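Local structure of glucanase (Clostridium thermocellum, 5GXX) at residues Y5-A10 with G420-L425; L11-Y16 with V351-N356. The protein probably hydrolyses internal beta-1,4-glucosidic bonds of cellulose as a family 9 endoglucanase of the cellulosome. The protein carries 1 engineered substitution. One frame throughout, in Å; residues are numbered along the deposited sequence.

Contact 1 (Y5-A10 with G420-L425)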
loop_
_atom_site.group_PDB
_atom_site.type_symbol
_atom_site.label_atom_id
_atom_site.label_comp_id
_atom_site.label_asym_id
_atom_site.label_seq_id
_atom_site.Cartn_x
_atom_site.Cartn_y
_atom_site.Cartn_z
ATOM N N TYR A 5 27.962 -25.719 -42.438
ATOM C CA TYR A 5 27.476 -25.860 -41.072
ATOM C C TYR A 5 26.973 -27.282 -40.975
ATOM O O TYR A 5 26.731 -27.932 -41.993
ATOM C CB TYR A 5 26.348 -24.850 -40.763
ATOM C CG TYR A 5 26.865 -23.429 -40.803
ATOM C CD1 TYR A 5 27.547 -22.895 -39.713
ATOM C CD2 TYR A 5 26.741 -22.654 -41.954
ATOM C CE1 TYR A 5 28.065 -21.624 -39.755
ATOM C CE2 TYR A 5 27.274 -21.358 -42.004
ATOM C CZ TYR A 5 27.943 -20.867 -40.901
ATOM O OH TYR A 5 28.484 -19.608 -40.921
ATOM N N ASN A 6 26.793 -27.746 -39.741
ATOM C CA ASN A 6 26.109 -29.009 -39.519
ATOM C C ASN A 6 24.607 -28.763 -39.613
ATOM O O ASN A 6 23.963 -28.472 -38.610
ATOM C CB ASN A 6 26.485 -29.615 -38.166
ATOM C CG ASN A 6 25.913 -31.011 -37.982
ATOM O OD1 ASN A 6 25.028 -31.451 -38.720
ATOM N ND2 ASN A 6 26.425 -31.712 -36.977
ATOM N N TYR A 7 24.092 -28.823 -40.836
ATOM C CA TYR A 7 22.678 -28.583 -41.114
ATOM C C TYR A 7 21.774 -29.610 -40.448
ATOM O O TYR A 7 20.658 -29.268 -40.070
ATOM C CB TYR A 7 22.377 -28.527 -42.617
ATOM C CG TYR A 7 23.170 -27.462 -43.348
ATOM C CD1 TYR A 7 22.895 -26.104 -43.159
ATOM C CD2 TYR A 7 24.175 -27.819 -44.247
ATOM C CE1 TYR A 7 23.622 -25.137 -43.844
ATOM C CE2 TYR A 7 24.912 -26.854 -44.932
ATOM C CZ TYR A 7 24.643 -25.525 -44.710
ATOM O OH TYR A 7 25.370 -24.583 -45.408
ATOM N N ALA A 8 22.259 -30.840 -40.267
ATOM C CA ALA A 8 21.484 -31.853 -39.548
ATOM C C ALA A 8 21.245 -31.463 -38.094
ATOM O O ALA A 8 20.150 -31.654 -37.574
ATOM C CB ALA A 8 22.157 -33.230 -39.614
ATOM N N GLU A 9 22.276 -30.934 -37.439
ATOM C CA GLU A 9 22.128 -30.471 -36.052
ATOM C C GLU A 9 21.221 -29.244 -35.995
ATOM O O GLU A 9 20.367 -29.141 -35.117
ATOM C CB GLU A 9 23.475 -30.155 -35.396
ATOM C CG GLU A 9 23.353 -29.727 -33.933
ATOM C CD GLU A 9 24.666 -29.214 -33.382
ATOM O OE1 GLU A 9 25.716 -29.790 -33.746
ATOM O OE2 GLU A 9 24.659 -28.252 -32.588
ATOM N N ALA A 10 21.396 -28.313 -36.929
ATOM C CA ALA A 10 20.479 -27.172 -37.015
ATOM C C ALA A 10 19.024 -27.622 -37.167
ATOM O O ALA A 10 18.110 -27.116 -36.502
ATOM C CB ALA A 10 20.878 -26.288 -38.170
ATOM N N GLY A 420 12.147 -26.147 -43.523
ATOM C CA GLY A 420 12.135 -26.677 -44.889
ATOM C C GLY A 420 13.472 -26.466 -45.581
ATOM O O GLY A 420 14.024 -27.365 -46.223
ATOM N N ALA A 421 14.037 -25.272 -45.449
ATOM C CA ALA A 421 15.370 -25.013 -45.998
ATOM C C ALA A 421 16.503 -25.846 -45.390
ATOM O O ALA A 421 17.398 -26.306 -46.115
ATOM C CB ALA A 421 15.645 -23.521 -45.921
ATOM N N LEU A 422 16.461 -26.082 -44.079
ATOM C CA LEU A 422 17.435 -26.974 -43.446
ATOM C C LEU A 422 17.255 -28.420 -43.919
ATOM O O LEU A 422 18.239 -29.143 -44.102
ATOM C CB LEU A 422 17.383 -26.899 -41.919
ATOM C CG LEU A 422 17.772 -25.561 -41.293
ATOM C CD1 LEU A 422 17.386 -25.511 -39.805
ATOM C CD2 LEU A 422 19.272 -25.299 -41.487
ATOM N N CYS A 423 16.015 -28.842 -44.122
ATOM C CA CYS A 423 15.786 -30.153 -44.745
ATOM C C CYS A 423 16.513 -30.266 -46.085
ATOM O O CYS A 423 17.187 -31.267 -46.332
ATOM C CB CYS A 423 14.300 -30.425 -44.971
ATOM S SG CYS A 423 13.384 -30.808 -43.477
ATOM N N ARG A 424 16.389 -29.261 -46.951
ATOM C CA ARG A 424 17.082 -29.282 -48.236
ATOM C C ARG A 424 18.599 -29.367 -48.063
ATOM O O ARG A 424 19.280 -30.132 -48.764
ATOM C CB ARG A 424 16.716 -28.032 -49.046
ATOM C CG ARG A 424 17.431 -27.908 -50.389
ATOM C CD ARG A 424 17.255 -29.162 -51.250
ATOM N NE ARG A 424 17.853 -28.930 -52.561
ATOM C CZ ARG A 424 19.169 -28.928 -52.784
ATOM N NH1 ARG A 424 20.044 -29.184 -51.812
ATOM N NH2 ARG A 424 19.622 -28.671 -54.007
ATOM N N LEU A 425 19.144 -28.590 -47.128
ATOM C CA LEU A 425 20.595 -28.542 -46.993
ATOM C C LEU A 425 21.167 -29.805 -46.357
ATOM O O LEU A 425 22.234 -30.279 -46.764
ATOM C CB LEU A 425 21.017 -27.267 -46.265
ATOM C CG LEU A 425 20.967 -26.058 -47.203
ATOM C CD1 LEU A 425 20.810 -24.761 -46.411
ATOM C CD2 LEU A 425 22.180 -26.007 -48.146
#

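Contact 2 (L11-Y16 with V351-N356)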
loop_
_atom_site.group_PDB
_atom_site.type_symbol
_atom_site.label_atom_id
_atom_site.label_comp_id
_atom_site.label_asym_id
_atom_site.label_seq_id
_atom_site.Cartn_x
_atom_site.Cartn_y
_atom_site.Cartn_z
ATOM N N LEU A 11 18.797 -28.579 -38.057
ATOM C CA LEU A 11 17.460 -29.131 -38.252
ATOM C C LEU A 11 16.886 -29.782 -37.007
ATOM O O LEU A 11 15.713 -29.528 -36.661
ATOM C CB LEU A 11 17.492 -30.149 -39.393
ATOM C CG LEU A 11 16.171 -30.866 -39.673
ATOM C CD1 LEU A 11 15.116 -29.853 -40.113
ATOM C CD2 LEU A 11 16.385 -31.953 -40.740
ATOM N N GLN A 12 17.702 -30.614 -36.366
ATOM C CA GLN A 12 17.365 -31.286 -35.119
ATOM C C GLN A 12 16.894 -30.282 -34.070
ATOM O O GLN A 12 15.858 -30.474 -33.428
ATOM C CB GLN A 12 18.593 -32.073 -34.633
ATOM C CG GLN A 12 18.496 -32.688 -33.240
ATOM C CD GLN A 12 19.836 -33.252 -32.793
ATOM O OE1 GLN A 12 20.889 -32.654 -33.057
ATOM N NE2 GLN A 12 19.807 -34.402 -32.114
ATOM N N LYS A 13 17.629 -29.182 -33.933
ATOM C CA LYS A 13 17.276 -28.161 -32.961
ATOM C C LYS A 13 16.049 -27.367 -33.386
ATOM O O LYS A 13 15.177 -27.096 -32.559
ATOM C CB LYS A 13 18.490 -27.277 -32.644
ATOM C CG LYS A 13 19.509 -28.078 -31.852
ATOM C CD LYS A 13 20.828 -27.344 -31.643
ATOM C CE LYS A 13 21.707 -28.202 -30.725
ATOM N NZ LYS A 13 23.009 -27.542 -30.442
ATOM N N ALA A 14 15.990 -27.024 -34.668
ATOM C CA ALA A 14 14.889 -26.233 -35.212
ATOM C C ALA A 14 13.533 -26.923 -35.067
ATOM O O ALA A 14 12.525 -26.249 -34.861
ATOM C CB ALA A 14 15.170 -25.802 -36.664
ATOM N N ILE A 15 13.538 -28.256 -35.083
ATOM C CA ILE A 15 12.329 -29.037 -34.836
ATOM C C ILE A 15 11.949 -29.069 -33.362
ATOM O O ILE A 15 10.766 -28.925 -33.014
ATOM C CB ILE A 15 12.504 -30.476 -35.368
ATOM C CG1 ILE A 15 12.703 -30.440 -36.885
ATOM C CG2 ILE A 15 11.278 -31.348 -35.020
ATOM C CD1 ILE A 15 13.298 -31.747 -37.425
ATOM N N TYR A 16 12.966 -29.281 -32.527
ATOM C CA TYR A 16 12.816 -29.336 -31.067
ATOM C C TYR A 16 12.174 -28.060 -30.554
ATOM O O TYR A 16 11.412 -28.108 -29.587
ATOM C CB TYR A 16 14.191 -29.574 -30.417
ATOM C CG TYR A 16 14.251 -29.483 -28.908
ATOM C CD1 TYR A 16 14.518 -28.265 -28.260
ATOM C CD2 TYR A 16 14.066 -30.617 -28.117
ATOM C CE1 TYR A 16 14.619 -28.185 -26.888
ATOM C CE2 TYR A 16 14.197 -30.562 -26.718
ATOM C CZ TYR A 16 14.464 -29.340 -26.127
ATOM O OH TYR A 16 14.576 -29.236 -24.770
ATOM N N VAL A 351 19.085 -19.915 -31.386
ATOM C CA VAL A 351 19.342 -20.201 -29.967
ATOM C C VAL A 351 19.874 -21.620 -29.783
ATOM O O VAL A 351 19.343 -22.579 -30.368
ATOM C CB VAL A 351 18.046 -20.011 -29.141
ATOM C CG1 VAL A 351 18.263 -20.322 -27.648
ATOM C CG2 VAL A 351 17.515 -18.614 -29.304
ATOM N N GLY A 352 20.944 -21.747 -29.002
ATOM C CA GLY A 352 21.454 -23.070 -28.649
ATOM C C GLY A 352 22.192 -23.780 -29.768
ATOM O O GLY A 352 22.364 -24.997 -29.709
ATOM N N PHE A 353 22.603 -23.033 -30.787
ATOM C CA PHE A 353 23.305 -23.600 -31.929
ATOM C C PHE A 353 24.467 -22.734 -32.375
ATOM O O PHE A 353 24.365 -21.503 -32.444
ATOM C CB PHE A 353 22.375 -23.788 -33.136
ATOM C CG PHE A 353 23.102 -24.225 -34.386
ATOM C CD1 PHE A 353 23.315 -25.574 -34.650
ATOM C CD2 PHE A 353 23.573 -23.275 -35.292
ATOM C CE1 PHE A 353 24.001 -25.964 -35.817
ATOM C CE2 PHE A 353 24.278 -23.653 -36.437
ATOM C CZ PHE A 353 24.480 -25.008 -36.708
ATOM N N GLY A 354 25.561 -23.393 -32.741
ATOM C CA GLY A 354 26.645 -22.693 -33.421
ATOM C C GLY A 354 27.439 -21.745 -32.547
ATOM O O GLY A 354 27.480 -21.882 -31.320
ATOM N N ASN A 355 28.105 -20.799 -33.199
ATOM C CA ASN A 355 29.016 -19.905 -32.496
ATOM C C ASN A 355 28.292 -18.698 -31.910
ATOM O O ASN A 355 27.608 -17.976 -32.631
ATOM C CB ASN A 355 30.117 -19.415 -33.450
ATOM C CG ASN A 355 31.059 -18.457 -32.770
ATOM O OD1 ASN A 355 31.609 -18.786 -31.727
ATOM N ND2 ASN A 355 31.222 -17.259 -33.325
ATOM N N ASN A 356 28.444 -18.454 -30.613
ATOM C CA ASN A 356 27.853 -17.264 -30.001
ATOM C C ASN A 356 26.357 -17.069 -30.306
ATOM O O ASN A 356 25.950 -15.994 -30.746
ATOM C CB ASN A 356 28.639 -16.006 -30.397
ATOM C CG ASN A 356 28.263 -14.787 -29.569
ATOM O OD1 ASN A 356 27.735 -14.912 -28.470
ATOM N ND2 ASN A 356 28.551 -13.598 -30.098
#

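Contact 1 (Y5-A10 with G420-L425)
L425 lays its CB on one face of the Y7 ring, 3.7 Å from the ring centroid and 15° off the ring normal, a CH-pi contact that marks the tight part of this interface. With CG anti to the carbonyl carbon (chi1 -58°), Y7 turns its ring toward L425. L425 CD1 reaches along the ring to Y7 CE1 at 3.8 Å, while the backbone oxygen of Y5 sits above the rim of the opposite face, so the ring has a contact on each side. L422 comes instead to the edge: its CD2 lies 4.1 Å from Y7 CD1, near the ring plane, and 3.8 Å from A10 CB. These contacts form part of the packing between the first and last helices of the catalytic module, 7-20 and 412-429, in the helical (alpha/alpha)6 barrel of family 9 enzymes. The Y7 hydroxyl is hydrogen-bonded to D337 OD1 on helix 322-340, which satisfies this buried polar end. On the looser, partly exposed side, N6 and E9 touch nothing of 420-425. There N6 is the N-cap of helix 7-20: E9 N donates to N6 OD1 over 3.1 Å, from above the carbonyl plane, and N6 ND2 binds T432 O.

Contact 2 (L11-Y16 with V351-N356)
K13 and F353 bring the two backbones closest, with their CA atoms 7.6 Å apart, one on a regular helix and the other in a loop without repeating structure. Residues 11-16 continue helix 7-20, whereas 351-356 belong to the long connection between helices 322-340 and 364-367. At G352 the loop takes a positive phi of 75°, a conformation that favours glycine, and its carbonyl oxygen is presented to the helix. V351 just before it is tied by backbone hydrogen bonds to G386 and A387.

A single side chain spans most of the distance. The K13 chain leaves the helix with CG beside the backbone N (chi1 -70°) and stays extended from there onward, which carries its ammonium group out to the loop. K13 NZ donates to G352 O at 2.7 Å, nearly in line with the carbonyl, the C=O...N angle being 161°. The methylene part of the chain also packs: K13 CD lies 3.4 Å from G352 O and 4.2 Å from F353 CB. The lysine and phenylalanine side chains run at about a right angle, with CD near the plane of the F353 ring, at its edge.

The same ammonium group forms a salt bridge with E9, one turn earlier on the helix. It thus bridges a carboxylate of its own helix and a carbonyl of the loop, an arrangement that satisfies G352 O and probably favours the charged form of K13.

In the fold
Helix 7-20, near the N terminus, illustrates how one short element can gather distant parts of a chain. Its first turn enters contact 1, which closes a loop of 409 residues by meeting helix 412-429. The following residues enter contact 2, whose loop of 334 residues ends at 351-356 and lies wholly within the larger one; the two do not cross. With centres about 10 Å apart, the contacts adjoin directly: the F353 ring packs against N6, E9 and A10, and L422 reaches L11. Together they tie the beginning of the catalytic module to its last barrel helix and to the connection after helix 322-340.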